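Long-range contacts in exported protein (PDB 4I17), which is of unknown function but, as a TPR-repeat protein built mainly of packed helices, probably serves as a scaffold for binding other proteins or peptides: residues 43-48 and 65-70; 25-30 and 50-55. All coordinates share one frame; numbering follows the deposited sequence.

Interaction 1 of 2, residues 43-48 and 65-70; sequences VTAYNC and FDIAIK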
# COMPACT_ATOMS: atom_id res chain seq x y z
N VAL A 43 11.78 6.70 22.81
CA VAL A 43 12.93 6.94 21.91
C VAL A 43 13.76 5.64 21.85
O VAL A 43 14.08 5.15 20.75
CB VAL A 43 13.80 8.15 22.39
CG1 VAL A 43 15.07 8.27 21.54
CG2 VAL A 43 12.98 9.45 22.35
N THR A 44 14.04 5.04 23.03
CA THR A 44 14.78 3.79 23.11
C THR A 44 13.93 2.66 22.54
O THR A 44 14.47 1.83 21.85
CB THR A 44 15.22 3.52 24.55
OG1 THR A 44 16.12 4.57 24.90
CG2 THR A 44 15.92 2.18 24.69
N ALA A 45 12.60 2.65 22.80
CA ALA A 45 11.75 1.60 22.21
C ALA A 45 11.83 1.60 20.67
O ALA A 45 11.94 0.52 20.08
CB ALA A 45 10.31 1.77 22.65
N TYR A 46 11.79 2.78 20.03
CA TYR A 46 11.89 2.88 18.59
C TYR A 46 13.27 2.31 18.15
O TYR A 46 13.34 1.48 17.24
CB TYR A 46 11.68 4.34 18.11
CG TYR A 46 11.90 4.45 16.61
CD1 TYR A 46 10.90 4.07 15.71
CD2 TYR A 46 13.15 4.77 16.10
CE1 TYR A 46 11.14 4.03 14.34
CE2 TYR A 46 13.40 4.74 14.73
CZ TYR A 46 12.39 4.36 13.86
OH TYR A 46 12.61 4.32 12.51
N ASN A 47 14.37 2.75 18.80
CA ASN A 47 15.70 2.26 18.43
C ASN A 47 15.79 0.75 18.60
O ASN A 47 16.40 0.08 17.78
CB ASN A 47 16.77 2.93 19.31
CG ASN A 47 17.05 4.35 18.88
OD1 ASN A 47 16.80 4.76 17.74
ND2 ASN A 47 17.62 5.11 19.78
N CYS A 48 15.16 0.23 19.68
CA CYS A 48 15.17 -1.21 19.99
C CYS A 48 14.44 -1.98 18.88
O CYS A 48 14.94 -3.02 18.44
CB CYS A 48 14.55 -1.47 21.36
SG CYS A 48 14.85 -3.14 22.01
N PHE A 65 8.09 -1.40 18.29
CA PHE A 65 7.47 -0.27 17.57
C PHE A 65 6.07 0.04 18.16
O PHE A 65 5.68 1.20 18.19
CB PHE A 65 7.38 -0.58 16.08
CG PHE A 65 8.73 -0.62 15.39
CD1 PHE A 65 9.57 0.49 15.40
CD2 PHE A 65 9.14 -1.76 14.69
CE1 PHE A 65 10.78 0.48 14.71
CE2 PHE A 65 10.34 -1.77 13.99
CZ PHE A 65 11.15 -0.64 13.99
N ASP A 66 5.36 -0.98 18.68
CA ASP A 66 4.05 -0.78 19.30
C ASP A 66 4.15 0.12 20.54
O ASP A 66 3.23 0.89 20.81
CB ASP A 66 3.45 -2.14 19.71
CG ASP A 66 2.38 -2.70 18.79
OD1 ASP A 66 1.58 -1.90 18.23
OD2 ASP A 66 2.25 -3.95 18.72
N ILE A 67 5.25 0.02 21.30
CA ILE A 67 5.51 0.84 22.50
C ILE A 67 5.60 2.28 22.04
O ILE A 67 4.94 3.15 22.61
CB ILE A 67 6.76 0.39 23.31
CG1 ILE A 67 6.57 -1.04 23.89
CG2 ILE A 67 7.08 1.40 24.44
CD1 ILE A 67 7.85 -1.66 24.53
N ALA A 68 6.39 2.54 21.00
CA ALA A 68 6.52 3.89 20.45
C ALA A 68 5.16 4.40 19.97
O ALA A 68 4.80 5.54 20.26
CB ALA A 68 7.53 3.91 19.30
N ILE A 69 4.36 3.53 19.29
CA ILE A 69 3.04 3.93 18.80
C ILE A 69 2.14 4.31 19.96
O ILE A 69 1.49 5.35 19.90
CB ILE A 69 2.41 2.83 17.91
CG1 ILE A 69 3.26 2.64 16.64
CG2 ILE A 69 0.93 3.18 17.56
CD1 ILE A 69 2.87 1.38 15.77
N LYS A 70 2.11 3.48 21.02
CA LYS A 70 1.22 3.75 22.16
C LYS A 70 1.66 5.02 22.92
O LYS A 70 0.80 5.67 23.52
CB LYS A 70 1.14 2.54 23.08
CG LYS A 70 0.23 1.45 22.53
CD LYS A 70 0.28 0.21 23.40
CE LYS A 70 -0.50 -0.93 22.79
NZ LYS A 70 -0.31 -2.19 23.56
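Y46 and A45 meet F65, I67 and A68 in an apolar helix-helix contact between helices 42-54 and 58-70, two successive, nearly antiparallel helices of the TPR array. The axes of the two segments approach to 7.8 Å and run at 149° to each other. Small alanines on both sides are consistent with this closeness: the CB of A45 and the CB of A68 each point at the opposing helix. A45 CB rests against the CG2 branch of I67, 3.7 Å away, and the CB of I67 lies only slightly farther off. In I67 the touching branch, CG2, stands anti to the backbone N. At the next position on each helix, the CB of Y46 sits 4.3 Å from the CB of A68, beside the aromatic half of the contact.

The two rings lie where the backbones come nearest, the CA atoms of Y46 and F65 being 5.5 Å apart. Neither aromatic residue starts out aimed squarely across the interface; each ring swings inward at its end. In Y46 the ring carbon CG is anti to the backbone N (chi1 175°), which carries the CD1-CE1 side of the ring to the CD1-CE1 edge of F65. CE1 of Y46 and CE1 of F65 are 3.6 Å apart. The planes are inclined at 58°, an oblique pairing. Beyond this pair the chain supplies Y73 and N77 against Y46, while K82 of helix 75-88 touches F65 and forms a salt bridge with D66.

No hydrogen bond crosses between the segments, so the association rests on van der Waals and hydrophobic contact between largely buried apolar groups.

Interaction 2 of 2, residues 25-30 and 50-55; sequences VAFEKY and VCADNI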
# COMPACT_ATOMS: atom_id res chain seq x y z
N VAL A 25 23.95 -6.45 20.30
CA VAL A 25 24.20 -5.99 21.66
C VAL A 25 23.23 -4.86 22.01
O VAL A 25 22.73 -4.81 23.13
CB VAL A 25 25.67 -5.54 21.90
CG1 VAL A 25 25.82 -4.89 23.29
CG2 VAL A 25 26.59 -6.74 21.77
N ALA A 26 22.99 -3.92 21.08
CA ALA A 26 22.08 -2.80 21.37
C ALA A 26 20.71 -3.36 21.69
O ALA A 26 20.08 -2.95 22.66
CB ALA A 26 22.02 -1.84 20.20
N PHE A 27 20.26 -4.36 20.93
CA PHE A 27 18.95 -4.96 21.20
C PHE A 27 18.95 -5.58 22.61
O PHE A 27 18.01 -5.34 23.35
CB PHE A 27 18.56 -6.00 20.13
CG PHE A 27 17.34 -6.78 20.52
CD1 PHE A 27 16.07 -6.23 20.37
CD2 PHE A 27 17.45 -8.03 21.11
CE1 PHE A 27 14.93 -6.93 20.79
CE2 PHE A 27 16.31 -8.72 21.55
CZ PHE A 27 15.07 -8.15 21.38
N GLU A 28 19.97 -6.37 22.95
CA GLU A 28 20.12 -7.03 24.26
C GLU A 28 20.02 -5.99 25.41
O GLU A 28 19.26 -6.18 26.36
CB GLU A 28 21.49 -7.76 24.31
CG GLU A 28 21.84 -8.44 25.62
CD GLU A 28 23.29 -8.31 26.07
OE1 GLU A 28 24.19 -8.17 25.21
OE2 GLU A 28 23.53 -8.36 27.30
N LYS A 29 20.79 -4.91 25.30
CA LYS A 29 20.86 -3.89 26.35
C LYS A 29 19.57 -3.06 26.43
O LYS A 29 19.05 -2.84 27.52
CB LYS A 29 22.05 -2.96 26.11
CG LYS A 29 23.40 -3.68 26.14
CD LYS A 29 23.72 -4.20 27.53
CE LYS A 29 25.02 -5.00 27.51
NZ LYS A 29 25.36 -5.50 28.87
N TYR A 30 19.03 -2.64 25.27
CA TYR A 30 17.81 -1.84 25.27
C TYR A 30 16.63 -2.67 25.75
O TYR A 30 15.77 -2.13 26.44
CB TYR A 30 17.49 -1.31 23.87
CG TYR A 30 18.40 -0.22 23.33
CD1 TYR A 30 19.02 0.69 24.17
CD2 TYR A 30 18.57 -0.06 21.95
CE1 TYR A 30 19.76 1.75 23.66
CE2 TYR A 30 19.33 0.98 21.44
CZ TYR A 30 19.94 1.86 22.29
OH TYR A 30 20.66 2.90 21.77
N VAL A 50 14.13 -1.08 15.67
CA VAL A 50 15.01 -1.09 14.48
C VAL A 50 16.11 -2.16 14.67
O VAL A 50 16.39 -2.93 13.75
CB VAL A 50 15.64 0.29 14.20
CG1 VAL A 50 16.58 0.22 12.98
CG2 VAL A 50 14.54 1.35 14.00
N CYS A 51 16.76 -2.17 15.85
CA CYS A 51 17.81 -3.16 16.14
C CYS A 51 17.25 -4.58 16.00
O CYS A 51 17.91 -5.44 15.41
CB CYS A 51 18.39 -2.93 17.53
SG CYS A 51 19.42 -1.45 17.63
N ALA A 52 16.07 -4.84 16.59
CA ALA A 52 15.42 -6.17 16.51
C ALA A 52 15.17 -6.58 15.07
O ALA A 52 15.42 -7.73 14.69
CB ALA A 52 14.10 -6.17 17.27
N ASP A 53 14.72 -5.64 14.24
CA ASP A 53 14.43 -5.96 12.85
C ASP A 53 15.75 -6.26 12.14
O ASP A 53 15.80 -7.21 11.36
CB ASP A 53 13.69 -4.82 12.17
CG ASP A 53 13.31 -5.16 10.75
OD1 ASP A 53 12.34 -5.94 10.56
OD2 ASP A 53 14.02 -4.72 9.83
N ASN A 54 16.84 -5.50 12.49
CA ASN A 54 18.16 -5.68 11.85
C ASN A 54 18.76 -7.04 12.18
O ASN A 54 19.52 -7.57 11.38
CB ASN A 54 19.14 -4.58 12.25
CG ASN A 54 18.78 -3.17 11.82
OD1 ASN A 54 17.86 -2.92 11.04
ND2 ASN A 54 19.47 -2.19 12.37
N ILE A 55 18.41 -7.63 13.33
CA ILE A 55 18.98 -8.93 13.69
C ILE A 55 17.96 -10.06 13.48
O ILE A 55 18.17 -11.19 13.91
CB ILE A 55 19.59 -8.92 15.11
CG1 ILE A 55 18.49 -8.67 16.18
CG2 ILE A 55 20.75 -7.89 15.19
CD1 ILE A 55 18.98 -8.65 17.64
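Segments 25-30 and 50-55 cross at 135° between their N-to-C directions, 45° away from antiparallel, with axes 8.7 Å apart at closest approach. F27 and C51 have the nearest CA atoms, and I55 has already left helical backbone angles at the end of helix 42-54.

F27 carries most of the contact. Its CG is anti to the backbone N (chi1 170°), which brings the CD1-CE1 side of the ring against the methyl of A52; CD1 of F27 is 3.7 Å from CB of A52. The end of I55 comes in at about a right angle to the F27 side chain, its CD1 3.7 Å from CB of F27 and close also to CG and CD2. A52 and I55 thus touch different parts of the same residue. Alongside, the CB of C51 meets the CB of F27, while SG of C51 lies 3.7 Å from CB of A26. Y64 of helix 58-70 also packs on F27, and L18 of helix 7-19 on C51.

With no hydrogen bond between the segments, the thiol enters through its sulfur as an apolar surface, and hydrophobic burial joins the two helices.

In the fold
Helix 42-54 is common to both contacts: its earlier turns pack on helix 58-70 in interaction 1 and its last turns on helix 23-36 in interaction 2, so three consecutive helices are tied together. The centres lie 12 Å apart and the two sets of side chains join directly. CZ of F65 is 3.4 Å from the backbone N of V50, and SG of C48 lies 3.7 Å from CD1 of F27. T44 also joins the two contacts, its CG2 3.5 Å from CD1 of Y30. No active site is known; a sulfate ion, probably from the crystallisation liquor, lies about 4 Å from the side chain of I55.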